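Local coordinates for extracellular matrix-binding protein ebh (Staphylococcus aureus subsp. aureus, PDB 4KJM) that probably serves as an adhesin, a cell-surface protein that helps the bacterium attach to the extracellular matrix of its host, at residues Gln8-Asp13 with Gln60-Val65; Ala84-Ile89 with Gln106-Gln111. All coordinates share one frame; numbering follows the deposited sequence.

Contact 1: residues Gln8-Asp13 with Gln60-Val65; sequences QTAIND and QALNNV. With ZN (zinc ion), chain E.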
ATOM      1  N   GLN A   8     -15.492  -1.324   4.738  1.00 30.59           N
ATOM      2  CA  GLN A   8     -14.729  -1.737   5.916  1.00 33.88           C
ATOM      3  C   GLN A   8     -13.335  -2.147   5.554  1.00 34.57           C
ATOM      4  O   GLN A   8     -12.401  -1.808   6.254  1.00 37.64           O
ATOM      5  CB  GLN A   8     -15.496  -2.884   6.603  1.00 35.64           C
ATOM      6  CG  GLN A   8     -16.732  -2.367   7.276  1.00 39.52           C
ATOM      7  CD  GLN A   8     -16.554  -2.432   8.750  1.00 47.40           C
ATOM      8  OE1 GLN A   8     -17.329  -3.149   9.460  1.00 48.25           O
ATOM      9  NE2 GLN A   8     -15.462  -1.820   9.223  1.00 48.72           N
ATOM     10  N   THR A   9     -13.203  -2.919   4.462  1.00 33.27           N
ATOM     11  CA  THR A   9     -11.891  -3.329   3.963  1.00 37.27           C
ATOM     12  C   THR A   9     -10.967  -2.039   3.749  1.00 37.28           C
ATOM     13  O   THR A   9      -9.833  -1.921   4.289  1.00 40.42           O
ATOM     14  CB  THR A   9     -12.067  -4.261   2.731  1.00 37.45           C
ATOM     15  OG1 THR A   9     -12.754  -5.475   3.111  1.00 37.55           O
ATOM     16  CG2 THR A   9     -10.755  -4.636   2.138  1.00 42.89           C
ATOM     17  N   ALA A  10     -11.526  -0.998   3.122  1.00 34.78           N
ATOM     18  CA  ALA A  10     -10.804   0.302   3.085  1.00 35.30           C
ATOM     19  C   ALA A  10     -10.576   1.030   4.450  1.00 36.89           C
ATOM     20  O   ALA A  10      -9.473   1.535   4.709  1.00 41.81           O
ATOM     21  CB  ALA A  10     -11.505   1.169   2.050  1.00 37.92           C
ATOM     22  N   ILE A  11     -11.524   1.154   5.363  1.00 38.61           N
ATOM     23  CA  ILE A  11     -11.241   1.961   6.551  1.00 43.61           C
ATOM     24  C   ILE A  11     -10.201   1.243   7.482  1.00 51.19           C
ATOM     25  O   ILE A  11      -9.394   1.866   8.135  1.00 54.19           O
ATOM     26  CB  ILE A  11     -12.474   2.552   7.315  1.00 44.69           C
ATOM     27  CG1 ILE A  11     -12.965   1.674   8.396  1.00 48.04           C
ATOM     28  CG2 ILE A  11     -13.633   2.899   6.419  1.00 44.26           C
ATOM     29  CD1 ILE A  11     -12.495   2.099   9.761  1.00 55.10           C
ATOM     30  N   ASN A  12     -10.254  -0.074   7.523  1.00 44.26           N
ATOM     31  CA  ASN A  12      -9.426  -0.871   8.419  1.00 45.67           C
ATOM     32  C   ASN A  12      -7.959  -0.879   7.951  1.00 43.37           C
ATOM     33  O   ASN A  12      -7.071  -1.360   8.625  1.00 41.08           O
ATOM     34  CB  ASN A  12      -9.956  -2.300   8.481  1.00 52.41           C
ATOM     35  CG  ASN A  12     -11.180  -2.460   9.358  1.00 60.76           C
ATOM     36  OD1 ASN A  12     -11.518  -1.584  10.146  1.00 66.86           O
ATOM     37  ND2 ASN A  12     -11.841  -3.591   9.230  1.00 55.55           N
ATOM     38  N   ASP A  13      -7.723  -0.323   6.781  1.00 41.66           N
ATOM     39  CA  ASP A  13      -6.369  -0.216   6.283  1.00 35.77           C
ATOM     40  C   ASP A  13      -5.681   1.123   6.545  1.00 30.70           C
ATOM     41  O   ASP A  13      -4.551   1.342   6.205  1.00 28.03           O
ATOM     42  CB  ASP A  13      -6.334  -0.485   4.814  1.00 40.95           C
ATOM     43  CG  ASP A  13      -4.967  -0.723   4.334  1.00 36.42           C
ATOM     44  OD1 ASP A  13      -4.252  -1.360   5.090  1.00 31.86           O
ATOM     45  OD2 ASP A  13      -4.639  -0.273   3.255  1.00 31.77           O
ATOM     46  N   GLN A  60     -20.373   5.936  -2.751  1.00 37.71           N
ATOM     47  CA  GLN A  60     -19.630   7.202  -2.927  1.00 37.80           C
ATOM     48  C   GLN A  60     -18.504   7.280  -1.852  1.00 34.73           C
ATOM     49  O   GLN A  60     -17.371   7.658  -2.146  1.00 35.05           O
ATOM     50  CB  GLN A  60     -20.564   8.421  -2.881  1.00 41.78           C
ATOM     51  CG  GLN A  60     -21.104   8.825  -4.320  1.00 50.21           C
ATOM     52  CD  GLN A  60     -22.490   9.476  -4.348  1.00 58.47           C
ATOM     53  OE1 GLN A  60     -23.199   9.525  -5.403  1.00 59.54           O
ATOM     54  NE2 GLN A  60     -22.903  10.001  -3.194  1.00 64.55           N
ATOM     55  N   ALA A  61     -18.797   6.868  -0.625  1.00 32.70           N
ATOM     56  CA  ALA A  61     -17.747   6.868   0.426  1.00 31.08           C
ATOM     57  C   ALA A  61     -16.576   5.967   0.045  1.00 30.46           C
ATOM     58  O   ALA A  61     -15.411   6.303   0.284  1.00 31.71           O
ATOM     59  CB  ALA A  61     -18.339   6.424   1.722  1.00 31.39           C
ATOM     60  N   LEU A  62     -16.891   4.796  -0.494  1.00 31.54           N
ATOM     61  CA  LEU A  62     -15.884   3.826  -0.905  1.00 31.15           C
ATOM     62  C   LEU A  62     -15.012   4.355  -2.036  1.00 31.19           C
ATOM     63  O   LEU A  62     -13.780   4.282  -1.951  1.00 31.65           O
ATOM     64  CB  LEU A  62     -16.550   2.537  -1.312  1.00 34.16           C
ATOM     65  CG  LEU A  62     -15.733   1.412  -1.888  1.00 36.63           C
ATOM     66  CD1 LEU A  62     -14.559   1.056  -1.032  1.00 37.78           C
ATOM     67  CD2 LEU A  62     -16.669   0.208  -2.037  1.00 42.28           C
ATOM     68  N   ASN A  63     -15.655   4.910  -3.053  1.00 32.63           N
ATOM     69  CA  ASN A  63     -15.009   5.499  -4.167  1.00 36.42           C
ATOM     70  C   ASN A  63     -14.092   6.609  -3.693  1.00 34.23           C
ATOM     71  O   ASN A  63     -12.975   6.698  -4.133  1.00 32.49           O
ATOM     72  CB  ASN A  63     -16.099   6.099  -5.050  1.00 42.86           C
ATOM     73  CG  ASN A  63     -15.604   6.554  -6.381  1.00 50.73           C
ATOM     74  OD1 ASN A  63     -14.875   5.829  -7.060  1.00 52.66           O
ATOM     75  ND2 ASN A  63     -16.105   7.715  -6.838  1.00 55.51           N
ATOM     76  N   ASN A  64     -14.553   7.435  -2.773  1.00 33.62           N
ATOM     77  CA  ASN A  64     -13.765   8.563  -2.289  1.00 33.32           C
ATOM     78  C   ASN A  64     -12.527   8.128  -1.529  1.00 30.37           C
ATOM     79  O   ASN A  64     -11.467   8.691  -1.684  1.00 29.86           O
ATOM     80  CB  ASN A  64     -14.624   9.465  -1.410  1.00 34.97           C
ATOM     81  CG  ASN A  64     -15.650  10.239  -2.235  1.00 38.38           C
ATOM     82  OD1 ASN A  64     -15.544  10.297  -3.446  1.00 38.72           O
ATOM     83  ND2 ASN A  64     -16.624  10.846  -1.566  1.00 38.62           N
ATOM     84  N   VAL A  65     -12.632   7.071  -0.758  1.00 28.56           N
ATOM     85  CA  VAL A  65     -11.451   6.509  -0.135  1.00 30.35           C
ATOM     86  C   VAL A  65     -10.495   5.916  -1.179  1.00 30.61           C
ATOM     87  O   VAL A  65      -9.303   6.173  -1.103  1.00 32.16           O
ATOM     88  CB  VAL A  65     -11.754   5.344   0.874  1.00 32.55           C
ATOM     89  CG1 VAL A  65     -10.447   4.793   1.470  1.00 32.41           C
ATOM     90  CG2 VAL A  65     -12.605   5.860   2.027  1.00 34.71           C
TER
HETATM   91 ZN    ZN E 203      -2.575  -2.189   4.704  0.50 27.17          ZN
HETATM   92  O   HOH W   1      -1.850  -0.969   3.606  0.40 23.95           O
HETATM   93  O   HOH W   2      -2.112  -3.736   6.462  0.50 17.38           O
HETATM   94  O   HOH W   3      -0.832  -1.164   4.690  0.50 24.45           O
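V65 and L62 both carry a branch toward A10 by way of an extended first torsion. In V65, CG1 lies anti to the backbone N (chi1 179°), which sends that methyl across the gap to the methyl of A10, with V65 CG1 and A10 CB 3.8 Å apart. L62 starts off beside the facing segment rather than at it, but with its CG also anti to N (chi1 175°) its CD1 swings in one helical turn earlier and stops 4.3 Å from A10 CB. Seen from A10 CB, the directions to V65 CG1 and L62 CD1 diverge by about 96°, so the alanine methyl meets one branch on each of two flanks. The contact is purely apolar and small, burying 116 Å², and the chains come closest at A10 and V65, whose CA atoms are 7.0 Å apart. Both segments run the same way, consistent with a three-helix-bundle arrangement of the FIVAR domain in which the first arm is broken into short helices and helices 28-44 and 55-71 form the other two; helix 28-44 packs on both segments, with A37 against V65 and A41 and E42 against I11. Further along the same segment as A10, D13 binds a zinc ion through OD1, with D13 OD1 to zinc 1.9 Å, whereas D13 OD2 stays 3.2 Å from the metal and forms a salt bridge with K69; the carboxylate thus binds the metal through one oxygen. T9 OG1 also hydrogen-bonds N79 and K82 of the second subunit.

Contact 2: residues Ala84-Ile89 with Gln106-Gln111; sequences AAITAI and QANGAQ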
ATOM      1  N   ALA A  84      16.361  15.245  -8.415  1.00 33.33           N
ATOM      2  CA  ALA A  84      16.796  16.623  -8.198  1.00 33.79           C
ATOM      3  C   ALA A  84      18.150  16.698  -7.487  1.00 34.82           C
ATOM      4  O   ALA A  84      18.995  17.572  -7.810  1.00 34.45           O
ATOM      5  CB  ALA A  84      15.733  17.431  -7.467  1.00 33.42           C
ATOM      6  N   ALA A  85      18.367  15.870  -6.464  1.00 30.84           N
ATOM      7  CA  ALA A  85      19.635  15.854  -5.744  1.00 32.61           C
ATOM      8  C   ALA A  85      20.760  15.427  -6.677  1.00 34.03           C
ATOM      9  O   ALA A  85      21.844  16.025  -6.693  1.00 32.38           O
ATOM     10  CB  ALA A  85      19.558  14.919  -4.519  1.00 33.83           C
ATOM     11  N   ILE A  86      20.491  14.401  -7.463  1.00 34.62           N
ATOM     12  CA  ILE A  86      21.503  13.842  -8.410  1.00 37.54           C
ATOM     13  C   ILE A  86      21.927  14.885  -9.439  1.00 38.45           C
ATOM     14  O   ILE A  86      23.114  15.086  -9.738  1.00 39.29           O
ATOM     15  CB  ILE A  86      20.931  12.616  -9.139  1.00 37.78           C
ATOM     16  CG1 ILE A  86      20.705  11.474  -8.127  1.00 38.76           C
ATOM     17  CG2 ILE A  86      21.837  12.184 -10.293  1.00 41.54           C
ATOM     18  CD1 ILE A  86      21.937  10.951  -7.453  1.00 39.23           C
ATOM     19  N   THR A  87      20.923  15.538  -9.996  1.00 40.10           N
ATOM     20  CA  THR A  87      21.150  16.585 -10.961  1.00 42.90           C
ATOM     21  C   THR A  87      22.014  17.665 -10.346  1.00 42.31           C
ATOM     22  O   THR A  87      22.989  18.110 -10.958  1.00 43.04           O
ATOM     23  CB  THR A  87      19.824  17.173 -11.455  1.00 42.32           C
ATOM     24  OG1 THR A  87      19.126  16.150 -12.149  1.00 42.12           O
ATOM     25  CG2 THR A  87      20.047  18.322 -12.397  1.00 45.96           C
ATOM     26  N   ALA A  88      21.670  18.108  -9.138  1.00 40.48           N
ATOM     27  CA  ALA A  88      22.524  19.109  -8.458  1.00 40.93           C
ATOM     28  C   ALA A  88      23.975  18.626  -8.254  1.00 43.20           C
ATOM     29  O   ALA A  88      24.979  19.387  -8.414  1.00 45.94           O
ATOM     30  CB  ALA A  88      21.908  19.513  -7.134  1.00 38.57           C
ATOM     31  N   ILE A  89      24.103  17.374  -7.845  1.00 40.47           N
ATOM     32  CA  ILE A  89      25.407  16.828  -7.575  1.00 40.20           C
ATOM     33  C   ILE A  89      26.178  16.815  -8.900  1.00 44.22           C
ATOM     34  O   ILE A  89      27.339  17.219  -8.968  1.00 45.66           O
ATOM     35  CB  ILE A  89      25.299  15.431  -6.989  1.00 39.49           C
ATOM     36  CG1 ILE A  89      24.748  15.510  -5.537  1.00 37.14           C
ATOM     37  CG2 ILE A  89      26.640  14.718  -7.007  1.00 41.04           C
ATOM     38  CD1 ILE A  89      24.066  14.221  -5.122  1.00 33.98           C
ATOM     39  N   GLN A 106      24.141   8.661  -1.086  1.00 30.14           N
ATOM     40  CA  GLN A 106      23.180   9.193  -0.108  1.00 28.85           C
ATOM     41  C   GLN A 106      21.831   9.517  -0.726  1.00 27.19           C
ATOM     42  O   GLN A 106      20.824   9.125  -0.173  1.00 25.51           O
ATOM     43  CB  GLN A 106      23.724  10.446   0.561  1.00 29.38           C
ATOM     44  CG  GLN A 106      24.950  10.155   1.402  1.00 32.22           C
ATOM     45  CD  GLN A 106      25.541  11.460   1.954  1.00 31.27           C
ATOM     46  OE1 GLN A 106      24.800  12.358   2.265  1.00 30.86           O
ATOM     47  NE2 GLN A 106      26.827  11.529   2.102  1.00 31.98           N
ATOM     48  N   ALA A 107      21.813  10.168  -1.906  1.00 28.94           N
ATOM     49  CA  ALA A 107      20.559  10.523  -2.549  1.00 27.25           C
ATOM     50  C   ALA A 107      19.820   9.255  -2.958  1.00 28.81           C
ATOM     51  O   ALA A 107      18.655   9.113  -2.709  1.00 28.55           O
ATOM     52  CB  ALA A 107      20.828  11.401  -3.750  1.00 31.10           C
ATOM     53  N   ASN A 108      20.504   8.319  -3.589  1.00 29.35           N
ATOM     54  CA  ASN A 108      19.825   7.126  -4.068  1.00 31.66           C
ATOM     55  C   ASN A 108      19.255   6.227  -2.986  1.00 31.53           C
ATOM     56  O   ASN A 108      18.308   5.452  -3.239  1.00 31.73           O
ATOM     57  CB  ASN A 108      20.766   6.356  -4.955  1.00 33.85           C
ATOM     58  CG  ASN A 108      20.836   6.960  -6.338  1.00 37.44           C
ATOM     59  OD1 ASN A 108      19.907   7.593  -6.799  1.00 37.35           O
ATOM     60  ND2 ASN A 108      21.915   6.712  -7.005  1.00 42.28           N
ATOM     61  N   GLY A 109      19.903   6.298  -1.829  1.00 31.15           N
ATOM     62  CA  GLY A 109      19.519   5.563  -0.638  1.00 32.22           C
ATOM     63  C   GLY A 109      18.517   6.267   0.232  1.00 29.10           C
ATOM     64  O   GLY A 109      18.070   5.668   1.207  1.00 29.21           O
ATOM     65  N   ALA A 110      18.105   7.497  -0.138  1.00 28.67           N
ATOM     66  CA  ALA A 110      17.214   8.309   0.724  1.00 26.90           C
ATOM     67  C   ALA A 110      15.903   7.550   0.875  1.00 27.03           C
ATOM     68  O   ALA A 110      15.314   7.067  -0.121  1.00 24.34           O
ATOM     69  CB  ALA A 110      16.940   9.663   0.112  1.00 26.28           C
ATOM     70  N   GLN A 111      15.479   7.372   2.111  1.00 24.48           N
ATOM     71  CA  GLN A 111      14.225   6.675   2.382  1.00 24.33           C
ATOM     72  C   GLN A 111      13.004   7.605   2.480  1.00 22.94           C
ATOM     73  O   GLN A 111      11.830   7.140   2.553  1.00 20.38           O
ATOM     74  CB  GLN A 111      14.388   5.857   3.700  1.00 27.61           C
ATOM     75  CG  GLN A 111      15.637   5.009   3.753  1.00 32.06           C
ATOM     76  CD  GLN A 111      16.871   5.697   4.383  1.00 34.79           C
ATOM     77  OE1 GLN A 111      17.015   6.940   4.369  1.00 30.82           O
ATOM     78  NE2 GLN A 111      17.806   4.857   4.927  1.00 37.13           N
TER
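I86 reaches the facing segment through a single arm, best followed outward from the helix. Its CB sets out alongside residues 106-111 rather than at them, and from there CG1, which sits beside the backbone N (chi1 -66°), leads across. CG1 comes to 4.2 Å from N108 OD1. A further turn at chi2 (-63°) brings the terminal methyl within reach of two partners at once, with I86 CD1 3.9 Å from A107 CB and 4.0 Å from N108 OD1. The side chains of I86 and N108 cross at about a right angle, and the amide oxygen touches the outer end of the isoleucine by van der Waals contact alone; no hydrogen bond spans the two segments. A107 is the shared partner, for its methyl also meets that of A85, the residue just before I86, at 3.8 Å from A85 CB to A107 CB. At A107 CB the lines to A85 CB and I86 CD1 enclose about 91°. Two methyls facing each other let the backbones approach closely: the CA atoms of A85 and A107 are 6.3 Å apart, and both residues are buried. The segments run antiparallel, consistent with consecutive helices of the three-helix GA module. Helix 97-108 ends at this level, and K82, one turn before the contact, hydrogen-bonds the backbone oxygen of N108 with its NZ. Helix 113-127 closes the bundle, touching I89 through A123 and A110 through N115, while K104 of helix 97-108 extends the packing of I86, and G5 of the second subunit packs on N108.

Contact 1 belongs to the FIVAR domain and contact 2 to the GA module, on opposite sides of the chain's centre; their centres are 35 Å apart and their nearest atoms about 18 Å apart. Helices 55-71 and 74-90, one from each contact, are consecutive, and a sodium ion is bound by H70 and L72, at the end of helix 55-71 and in the short link to helix 74-90. The side chain of V65 is about 12 Å from a bound sodium ion and that of A85 about 11 Å from a bound zinc ion. The second subunit brings the two regions together across the dimer: N12 of contact 1 packs on G109 of the second subunit, a residue of that chain's own contact 2.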